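Local structure of 4'-phospho-dehydrooxetanocin synthase (Bacillus megaterium, 5UL3) at residues C313-C321 with L443-T451; F476-L486 with T583-S594. The protein catalyses the oxidative ring contraction of dAMP to an oxetane aldehyde in oxetanocin A biosynthesis, using a [4Fe-4S] cluster, S-adenosylmethionine and cobalamin. All coordinates share one frame; numbering follows the deposited sequence.

Contact 1. Residues C313-C321 with L443-T451; sequences CDYSRCTFC and LKRYGKGTT. With SF4 (iron/sulfur cluster), chain B.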
loop_
_atom_site.group_PDB
_atom_site.type_symbol
_atom_site.label_atom_id
_atom_site.label_comp_id
_atom_site.label_asym_id
_atom_site.label_seq_id
_atom_site.Cartn_x
_atom_site.Cartn_y
_atom_site.Cartn_z
ATOM N N CYS A 313 -9.962 1.741 8.860
ATOM C CA CYS A 313 -9.264 2.019 10.105
ATOM C C CYS A 313 -10.329 2.328 11.147
ATOM O O CYS A 313 -11.129 3.238 10.941
ATOM C CB CYS A 313 -8.323 3.207 9.955
ATOM S SG CYS A 313 -7.435 3.610 11.510
ATOM N N ASP A 314 -10.345 1.573 12.242
ATOM C CA ASP A 314 -11.354 1.833 13.265
ATOM C C ASP A 314 -11.042 3.092 14.061
ATOM O O ASP A 314 -11.953 3.656 14.678
ATOM C CB ASP A 314 -11.502 0.629 14.199
ATOM C CG ASP A 314 -10.178 0.102 14.698
ATOM O OD1 ASP A 314 -9.400 0.869 15.300
ATOM O OD2 ASP A 314 -9.929 -1.106 14.505
ATOM N N TYR A 315 -9.787 3.556 14.034
ATOM C CA TYR A 315 -9.425 4.796 14.726
ATOM C C TYR A 315 -9.838 6.017 13.911
ATOM O O TYR A 315 -10.690 6.804 14.338
ATOM C CB TYR A 315 -7.923 4.820 15.015
ATOM C CG TYR A 315 -7.480 6.025 15.801
ATOM C CD1 TYR A 315 -7.935 6.235 17.105
ATOM C CD2 TYR A 315 -6.583 6.939 15.258
ATOM C CE1 TYR A 315 -7.507 7.346 17.843
ATOM C CE2 TYR A 315 -6.156 8.063 16.006
ATOM C CZ TYR A 315 -6.630 8.246 17.281
ATOM O OH TYR A 315 -6.193 9.363 17.985
ATOM N N SER A 316 -9.209 6.205 12.743
ATOM C CA SER A 316 -9.643 7.158 11.720
ATOM C C SER A 316 -9.589 8.612 12.189
ATOM O O SER A 316 -10.229 9.476 11.590
ATOM C CB SER A 316 -11.053 6.816 11.213
ATOM O OG SER A 316 -11.038 5.796 10.225
ATOM N N ARG A 317 -8.804 8.919 13.225
ATOM C CA ARG A 317 -8.788 10.252 13.810
ATOM C C ARG A 317 -7.516 11.038 13.568
ATOM O O ARG A 317 -7.439 12.201 13.997
ATOM C CB ARG A 317 -9.026 10.158 15.313
ATOM C CG ARG A 317 -10.435 9.794 15.644
ATOM C CD ARG A 317 -10.527 9.620 17.141
ATOM N NE ARG A 317 -11.885 9.476 17.643
ATOM C CZ ARG A 317 -12.602 8.356 17.590
ATOM N NH1 ARG A 317 -12.136 7.255 16.993
ATOM N NH2 ARG A 317 -13.809 8.344 18.123
ATOM N N CYS A 318 -6.506 10.447 12.938
ATOM C CA CYS A 318 -5.277 11.189 12.670
ATOM C C CYS A 318 -5.579 12.338 11.716
ATOM O O CYS A 318 -6.254 12.155 10.701
ATOM C CB CYS A 318 -4.207 10.255 12.095
ATOM S SG CYS A 318 -3.908 8.859 13.197
ATOM N N THR A 319 -5.115 13.542 12.061
ATOM C CA THR A 319 -5.635 14.716 11.377
ATOM C C THR A 319 -5.093 14.873 9.970
ATOM O O THR A 319 -5.674 15.628 9.185
ATOM C CB THR A 319 -5.329 15.975 12.181
ATOM O OG1 THR A 319 -3.905 16.116 12.300
ATOM C CG2 THR A 319 -5.964 15.844 13.565
ATOM N N PHE A 320 -3.982 14.205 9.648
ATOM C CA PHE A 320 -3.371 14.249 8.330
ATOM C C PHE A 320 -3.837 13.114 7.415
ATOM O O PHE A 320 -3.403 13.044 6.263
ATOM C CB PHE A 320 -1.841 14.179 8.474
ATOM C CG PHE A 320 -1.380 12.957 9.222
ATOM C CD1 PHE A 320 -1.198 11.742 8.562
ATOM C CD2 PHE A 320 -1.186 13.001 10.604
ATOM C CE1 PHE A 320 -0.810 10.603 9.246
ATOM C CE2 PHE A 320 -0.804 11.874 11.297
ATOM C CZ PHE A 320 -0.613 10.661 10.620
ATOM N N CYS A 321 -4.691 12.224 7.897
ATOM C CA CYS A 321 -5.067 11.021 7.155
ATOM C C CYS A 321 -6.524 11.126 6.709
ATOM O O CYS A 321 -7.436 10.923 7.524
ATOM C CB CYS A 321 -4.855 9.794 8.052
ATOM S SG CYS A 321 -5.114 8.158 7.257
ATOM N N LEU A 443 1.957 15.498 18.592
ATOM C CA LEU A 443 1.109 14.311 18.513
ATOM C C LEU A 443 -0.367 14.680 18.615
ATOM O O LEU A 443 -1.219 14.090 17.939
ATOM C CB LEU A 443 1.488 13.317 19.611
ATOM C CG LEU A 443 2.770 12.529 19.305
ATOM C CD1 LEU A 443 3.267 11.843 20.565
ATOM C CD2 LEU A 443 2.510 11.491 18.191
ATOM N N LYS A 444 -0.692 15.663 19.456
ATOM C CA LYS A 444 -2.082 16.073 19.569
ATOM C C LYS A 444 -2.548 16.816 18.315
ATOM O O LYS A 444 -3.688 16.620 17.868
ATOM C CB LYS A 444 -2.262 16.926 20.835
ATOM C CG LYS A 444 -3.706 17.185 21.195
ATOM C CD LYS A 444 -3.780 17.965 22.501
ATOM C CE LYS A 444 -4.921 18.970 22.493
ATOM N NZ LYS A 444 -4.727 19.998 23.556
ATOM N N ARG A 445 -1.703 17.691 17.750
ATOM C CA ARG A 445 -2.048 18.341 16.486
ATOM C C ARG A 445 -2.238 17.307 15.383
ATOM O O ARG A 445 -3.045 17.512 14.471
ATOM C CB ARG A 445 -0.957 19.313 16.041
ATOM C CG ARG A 445 -0.823 20.596 16.857
ATOM C CD ARG A 445 -0.099 21.645 16.028
ATOM N NE ARG A 445 1.291 21.301 15.687
ATOM C CZ ARG A 445 2.307 21.321 16.545
ATOM N NH1 ARG A 445 2.118 21.653 17.826
ATOM N NH2 ARG A 445 3.523 21.013 16.125
ATOM N N TYR A 446 -1.502 16.202 15.459
ATOM C CA TYR A 446 -1.620 15.093 14.513
ATOM C C TYR A 446 -2.805 14.180 14.816
ATOM O O TYR A 446 -3.085 13.266 14.028
ATOM C CB TYR A 446 -0.312 14.284 14.513
ATOM C CG TYR A 446 0.868 14.967 13.849
ATOM C CD1 TYR A 446 0.741 16.211 13.232
ATOM C CD2 TYR A 446 2.113 14.347 13.813
ATOM C CE1 TYR A 446 1.823 16.818 12.618
ATOM C CE2 TYR A 446 3.202 14.949 13.222
ATOM C CZ TYR A 446 3.057 16.174 12.608
ATOM O OH TYR A 446 4.146 16.744 11.998
ATOM N N GLY A 447 -3.519 14.412 15.917
ATOM C CA GLY A 447 -4.635 13.564 16.288
ATOM C C GLY A 447 -4.264 12.122 16.552
ATOM O O GLY A 447 -5.123 11.240 16.418
ATOM N N LYS A 448 -3.016 11.862 16.958
ATOM C CA LYS A 448 -2.529 10.491 17.105
ATOM C C LYS A 448 -3.025 9.819 18.376
ATOM O O LYS A 448 -3.085 8.583 18.426
ATOM C CB LYS A 448 -0.992 10.457 17.084
ATOM C CG LYS A 448 -0.333 10.864 15.768
ATOM C CD LYS A 448 -0.730 9.944 14.608
ATOM C CE LYS A 448 -0.420 8.486 14.894
ATOM N NZ LYS A 448 -0.548 7.664 13.650
ATOM N N GLY A 449 -3.381 10.591 19.405
ATOM C CA GLY A 449 -3.890 10.011 20.634
ATOM C C GLY A 449 -2.840 9.396 21.537
ATOM O O GLY A 449 -3.192 8.854 22.593
ATOM N N THR A 450 -1.570 9.482 21.174
ATOM C CA THR A 450 -0.471 8.841 21.875
ATOM C C THR A 450 0.407 9.869 22.575
ATOM O O THR A 450 0.332 11.083 22.327
ATOM C CB THR A 450 0.374 8.022 20.882
ATOM O OG1 THR A 450 0.759 8.880 19.803
ATOM C CG2 THR A 450 -0.409 6.845 20.334
ATOM N N THR A 451 1.281 9.372 23.446
ATOM C CA THR A 451 2.324 10.203 24.032
ATOM C C THR A 451 3.690 9.762 23.526
ATOM O O THR A 451 3.863 8.654 23.009
ATOM C CB THR A 451 2.327 10.141 25.569
ATOM O OG1 THR A 451 2.695 8.825 25.988
ATOM C CG2 THR A 451 0.954 10.482 26.134
HETATM FE FE1 SF4 B . -4.251 7.245 11.675
HETATM FE FE2 SF4 B . -3.084 5.112 10.465
HETATM FE FE3 SF4 B . -4.752 6.849 9.055
HETATM FE FE4 SF4 B . -5.823 5.137 10.897
HETATM S S1 SF4 B . -4.752 4.556 8.938
HETATM S S2 SF4 B . -6.324 7.368 10.664
HETATM S S3 SF4 B . -4.166 5.157 12.495
HETATM S S4 SF4 B . -2.705 7.323 10.012
#
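The cluster-binding loop of the radical SAM domain, with its cysteines spaced CX4CX2C, rests through Tyr-315, Thr-319 and Phe-320 on the Schellman end of helix 440-445. Cys-313, Cys-318 and Cys-321 each hold one iron of the cluster, Cys-318 SG lying 2.2 Å from FE1. Around this cysteine three successive carbonyls at the helix end accept bonds. Thr-319 N gives to Tyr-446 O (2.8 Å), approaching from above the carbonyl plane. Thr-319 OG1, set between its backbone N and carbonyl carbon (chi1 61°), reaches Arg-445 O at 2.7 Å, in the carbonyl plane and on a lone pair. Tyr-315 OH gives to Gly-447 O at 2.7 Å, that oxygen lying beyond the ring edge. Gly-447 suits its place because its phi is positive and its bare CA leaves room for Arg-317 O and Thr-319 CG2. Phe-320 turns its edge to the face of Tyr-446, centroids 5.8 Å apart and planes at 78°, while Cys-318 CB covers part of one Phe-320 face. At a helix end such carbonyls have no further turn to serve, and the loop's donors use all three, bracketing the cysteine that ligates FE1.

Contact 2. Residues F476-L486 with T583-S594; sequences FDQLMKGLDNL and TSFVDKTNGNLS. With EDO (1,2-ethanediol), chain Q.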
loop_
_atom_site.group_PDB
_atom_site.type_symbol
_atom_site.label_atom_id
_atom_site.label_comp_id
_atom_site.label_asym_id
_atom_site.label_seq_id
_atom_site.Cartn_x
_atom_site.Cartn_y
_atom_site.Cartn_z
ATOM N N PHE A 476 8.346 18.308 10.649
ATOM C CA PHE A 476 7.841 19.665 10.473
ATOM C C PHE A 476 6.353 19.651 10.145
ATOM O O PHE A 476 5.893 18.840 9.337
ATOM C CB PHE A 476 8.602 20.365 9.345
ATOM C CG PHE A 476 10.095 20.438 9.558
ATOM C CD1 PHE A 476 10.639 21.375 10.433
ATOM C CD2 PHE A 476 10.954 19.603 8.858
ATOM C CE1 PHE A 476 12.006 21.465 10.620
ATOM C CE2 PHE A 476 12.336 19.684 9.046
ATOM C CZ PHE A 476 12.861 20.622 9.924
ATOM N N ASP A 477 5.585 20.552 10.766
ATOM C CA ASP A 477 4.215 20.756 10.313
ATOM C C ASP A 477 3.885 22.240 10.393
ATOM O O ASP A 477 4.440 22.972 11.217
ATOM C CB ASP A 477 3.184 19.922 11.095
ATOM C CG ASP A 477 2.967 20.404 12.524
ATOM O OD1 ASP A 477 3.915 20.329 13.327
ATOM O OD2 ASP A 477 1.816 20.797 12.856
ATOM N N GLN A 478 2.970 22.663 9.519
ATOM C CA GLN A 478 2.805 24.077 9.209
ATOM C C GLN A 478 2.220 24.871 10.368
ATOM O O GLN A 478 2.444 26.083 10.444
ATOM C CB GLN A 478 1.930 24.234 7.959
ATOM C CG GLN A 478 2.618 23.826 6.645
ATOM C CD GLN A 478 2.510 22.335 6.324
ATOM O OE1 GLN A 478 2.073 21.528 7.148
ATOM N NE2 GLN A 478 2.894 21.977 5.106
ATOM N N LEU A 479 1.501 24.229 11.282
ATOM C CA LEU A 479 0.908 24.958 12.395
ATOM C C LEU A 479 1.819 25.028 13.613
ATOM O O LEU A 479 1.412 25.592 14.635
ATOM C CB LEU A 479 -0.438 24.330 12.784
ATOM C CG LEU A 479 -1.458 24.347 11.641
ATOM C CD1 LEU A 479 -2.800 23.749 12.049
ATOM C CD2 LEU A 479 -1.634 25.775 11.129
ATOM N N MET A 480 3.038 24.495 13.528
ATOM C CA MET A 480 3.958 24.517 14.656
ATOM C C MET A 480 4.455 25.937 14.906
ATOM O O MET A 480 4.907 26.621 13.983
ATOM C CB MET A 480 5.160 23.607 14.395
ATOM C CG MET A 480 6.110 23.465 15.600
ATOM S SD MET A 480 7.641 22.614 15.140
ATOM C CE MET A 480 6.998 20.983 14.681
ATOM N N LYS A 481 4.401 26.359 16.162
ATOM C CA LYS A 481 4.851 27.682 16.579
ATOM C C LYS A 481 6.066 27.523 17.478
ATOM O O LYS A 481 5.998 26.829 18.500
ATOM C CB LYS A 481 3.731 28.434 17.300
ATOM C CG LYS A 481 2.614 28.874 16.372
ATOM C CD LYS A 481 1.604 29.777 17.068
ATOM C CE LYS A 481 0.603 30.320 16.062
ATOM N NZ LYS A 481 -0.431 31.168 16.715
ATOM N N GLY A 482 7.159 28.172 17.103
ATOM C CA GLY A 482 8.388 28.111 17.867
ATOM C C GLY A 482 9.140 26.819 17.622
ATOM O O GLY A 482 8.720 25.953 16.856
ATOM N N LEU A 483 10.266 26.680 18.319
ATOM C CA LEU A 483 11.183 25.564 18.128
ATOM C C LEU A 483 11.012 24.443 19.151
ATOM O O LEU A 483 11.674 23.405 19.017
ATOM C CB LEU A 483 12.633 26.072 18.164
ATOM C CG LEU A 483 13.037 27.070 17.075
ATOM C CD1 LEU A 483 14.419 27.671 17.348
ATOM C CD2 LEU A 483 13.011 26.421 15.694
ATOM N N ASP A 484 10.139 24.612 20.153
ATOM C CA ASP A 484 10.039 23.638 21.243
ATOM C C ASP A 484 9.732 22.234 20.726
ATOM O O ASP A 484 10.321 21.251 21.187
ATOM C CB ASP A 484 8.957 24.054 22.245
ATOM C CG ASP A 484 9.406 25.165 23.173
ATOM O OD1 ASP A 484 10.585 25.570 23.096
ATOM O OD2 ASP A 484 8.569 25.623 23.982
ATOM N N ASN A 485 8.768 22.114 19.807
ATOM C CA ASN A 485 8.402 20.784 19.310
ATOM C C ASN A 485 9.551 20.129 18.546
ATOM O O ASN A 485 9.694 18.899 18.590
ATOM C CB ASN A 485 7.176 20.852 18.400
ATOM C CG ASN A 485 5.894 21.228 19.138
ATOM O OD1 ASN A 485 4.872 21.434 18.512
ATOM N ND2 ASN A 485 5.955 21.340 20.460
ATOM N N LEU A 486 10.371 20.917 17.845
ATOM C CA LEU A 486 11.526 20.323 17.167
ATOM C C LEU A 486 12.537 19.808 18.178
ATOM O O LEU A 486 13.082 18.714 18.013
ATOM C CB LEU A 486 12.185 21.329 16.217
ATOM C CG LEU A 486 11.331 21.922 15.084
ATOM C CD1 LEU A 486 12.140 22.939 14.293
ATOM C CD2 LEU A 486 10.734 20.833 14.152
ATOM N N THR A 583 1.111 24.376 1.110
ATOM C CA THR A 583 0.821 25.153 2.312
ATOM C C THR A 583 2.098 25.718 2.914
ATOM O O THR A 583 3.087 24.992 3.076
ATOM C CB THR A 583 0.111 24.287 3.366
ATOM O OG1 THR A 583 -0.941 23.529 2.746
ATOM C CG2 THR A 583 -0.472 25.154 4.494
ATOM N N SER A 584 2.069 27.004 3.262
ATOM C CA SER A 584 3.183 27.649 3.942
ATOM C C SER A 584 3.050 27.481 5.453
ATOM O O SER A 584 1.997 27.110 5.975
ATOM C CB SER A 584 3.257 29.133 3.577
ATOM O OG SER A 584 3.449 29.320 2.185
ATOM N N PHE A 585 4.144 27.761 6.160
ATOM C CA PHE A 585 4.194 27.604 7.609
ATOM C C PHE A 585 3.782 28.897 8.297
ATOM O O PHE A 585 4.180 29.984 7.876
ATOM C CB PHE A 585 5.606 27.224 8.063
ATOM C CG PHE A 585 5.991 25.800 7.740
ATOM C CD1 PHE A 585 6.164 25.389 6.426
ATOM C CD2 PHE A 585 6.202 24.892 8.755
ATOM C CE1 PHE A 585 6.521 24.076 6.128
ATOM C CE2 PHE A 585 6.551 23.572 8.477
ATOM C CZ PHE A 585 6.715 23.167 7.153
ATOM N N VAL A 586 3.009 28.763 9.379
ATOM C CA VAL A 586 2.588 29.932 10.144
ATOM C C VAL A 586 3.775 30.558 10.872
ATOM O O VAL A 586 3.781 31.769 11.133
ATOM C CB VAL A 586 1.451 29.560 11.114
ATOM C CG1 VAL A 586 1.981 28.776 12.315
ATOM C CG2 VAL A 586 0.716 30.815 11.571
ATOM N N ASP A 587 4.796 29.761 11.193
ATOM C CA ASP A 587 6.036 30.244 11.795
ATOM C C ASP A 587 7.108 30.275 10.703
ATOM O O ASP A 587 7.569 29.223 10.248
ATOM C CB ASP A 587 6.424 29.341 12.968
ATOM C CG ASP A 587 7.671 29.801 13.700
ATOM O OD1 ASP A 587 8.705 30.070 13.053
ATOM O OD2 ASP A 587 7.622 29.851 14.944
ATOM N N LYS A 588 7.515 31.485 10.289
ATOM C CA LYS A 588 8.437 31.621 9.157
ATOM C C LYS A 588 9.774 30.937 9.405
ATOM O O LYS A 588 10.391 30.432 8.460
ATOM C CB LYS A 588 8.689 33.094 8.833
ATOM C CG LYS A 588 7.579 33.803 8.071
ATOM C CD LYS A 588 8.109 35.104 7.457
ATOM C CE LYS A 588 6.987 36.006 6.959
ATOM N NZ LYS A 588 6.207 36.600 8.082
ATOM N N THR A 589 10.256 30.938 10.650
ATOM C CA THR A 589 11.496 30.232 10.957
ATOM C C THR A 589 11.347 28.738 10.684
ATOM O O THR A 589 12.173 28.130 9.986
ATOM C CB THR A 589 11.893 30.466 12.415
ATOM O OG1 THR A 589 12.002 31.876 12.667
ATOM C CG2 THR A 589 13.227 29.823 12.701
ATOM N N ASN A 590 10.285 28.140 11.222
ATOM C CA ASN A 590 10.015 26.726 10.965
ATOM C C ASN A 590 9.859 26.447 9.476
ATOM O O ASN A 590 10.397 25.454 8.965
ATOM C CB ASN A 590 8.786 26.288 11.751
ATOM C CG ASN A 590 9.057 26.223 13.237
ATOM O OD1 ASN A 590 10.213 26.231 13.652
ATOM N ND2 ASN A 590 8.003 26.150 14.046
ATOM N N GLY A 591 9.154 27.321 8.749
ATOM C CA GLY A 591 9.103 27.188 7.296
ATOM C C GLY A 591 10.470 27.244 6.637
ATOM O O GLY A 591 10.754 26.498 5.689
ATOM N N ASN A 592 11.338 28.139 7.115
ATOM C CA ASN A 592 12.689 28.217 6.570
ATOM C C ASN A 592 13.496 26.965 6.897
ATOM O O ASN A 592 14.298 26.509 6.076
ATOM C CB ASN A 592 13.414 29.458 7.103
ATOM C CG ASN A 592 12.819 30.750 6.590
ATOM O OD1 ASN A 592 12.070 30.760 5.612
ATOM N ND2 ASN A 592 13.163 31.858 7.245
ATOM N N LEU A 593 13.307 26.409 8.092
ATOM C CA LEU A 593 14.023 25.197 8.466
ATOM C C LEU A 593 13.553 24.005 7.636
ATOM O O LEU A 593 14.367 23.178 7.201
ATOM C CB LEU A 593 13.830 24.920 9.951
ATOM C CG LEU A 593 14.564 25.823 10.936
ATOM C CD1 LEU A 593 14.008 25.536 12.326
ATOM C CD2 LEU A 593 16.049 25.562 10.882
ATOM N N SER A 594 12.243 23.916 7.397
ATOM C CA SER A 594 11.707 22.858 6.546
ATOM C C SER A 594 12.245 22.984 5.128
ATOM O O SER A 594 12.676 21.995 4.526
ATOM C CB SER A 594 10.178 22.906 6.556
ATOM O OG SER A 594 9.626 22.179 5.459
HETATM C C1 EDO Q . 12.354 35.661 9.563
HETATM O O1 EDO Q . 11.496 35.525 8.423
HETATM C C2 EDO Q . 12.617 34.283 10.153
HETATM O O2 EDO Q . 12.974 34.395 11.533
HETATM O O HOH W 1 4.920 26.773 11.330
#
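Phe-476 lies flat against the first turns of helix 588-617, with Ser-594 CA 4.0 Å from the centroid of its ring and almost on the ring normal. The contact sets the segment after strand 470-473, the last of the partial TIM barrel, against the N-capped start of that helix. The small Ser-594 lets the aromatic face come this close, and Leu-593 CB sits near CE1. Farther along, Leu-593 CD1 meets Leu-483 CD2 at 3.6 Å and also touches Leu-486 CD1, so one methyl of Leu-593 serves both leucines.

Phe-585, just ahead of the helix, is sandwiched: Gln-478 CG stands 3.9 Å from its centroid over one face, and Asn-590 O lies off-centre over the opposite one. The edge of this ring receives Phe-476 CB. Gln-478 CG lies anti to the carbonyl carbon (chi1 -72°), which lays it over the ring; the bend at chi2 then turns the amide away, and NE2 donates to Met-544 O. The same CG passes close to Ser-584 O, a buried carbonyl without a polar partner.

The polar edge is built round the N-cap, Asp-587. A short acid with two oxygens suits this place: OD1 accepts from Asn-590 N within the first turn, while OD2 reaches across to take Gly-482 N at 2.8 Å on its anti side. Asn-590 answers from the helix, its ND2 donating to Gly-482 O (2.9 Å, 170°) and to Met-480 O (3.1 Å). Both acceptors lie near the amide plane, a double grip that fixes the amide's rotation. Val-586 N donates to Gln-478 O. Beside it a water, in plane at the Phe-585 edge, donates to Gln-478 O and Met-480 O and accepts from Asp-587 N at 3.0 Å.

Overall arrangement
Contact 1 begins just after strand 305-311 and closes a loop of 121 residues that carries strands 357-360, 393-398 and 432-436 of the partial barrel. The chain then runs through helix 452-464 and strand 470-473 before contact 2 opens, to be closed 96 residues later at the head of helix 588-617. The two loops therefore follow in series, neither nested nor crossed. Contact 1 is internal to the radical SAM domain; contact 2 joins that domain to helix 588-617, among the helices of the C-terminal part of the chain. Arg-445 links them directly, its NH2 forming a salt bridge with Asp-477 OD1 and probably a hydrogen bond with Asn-485 OD1.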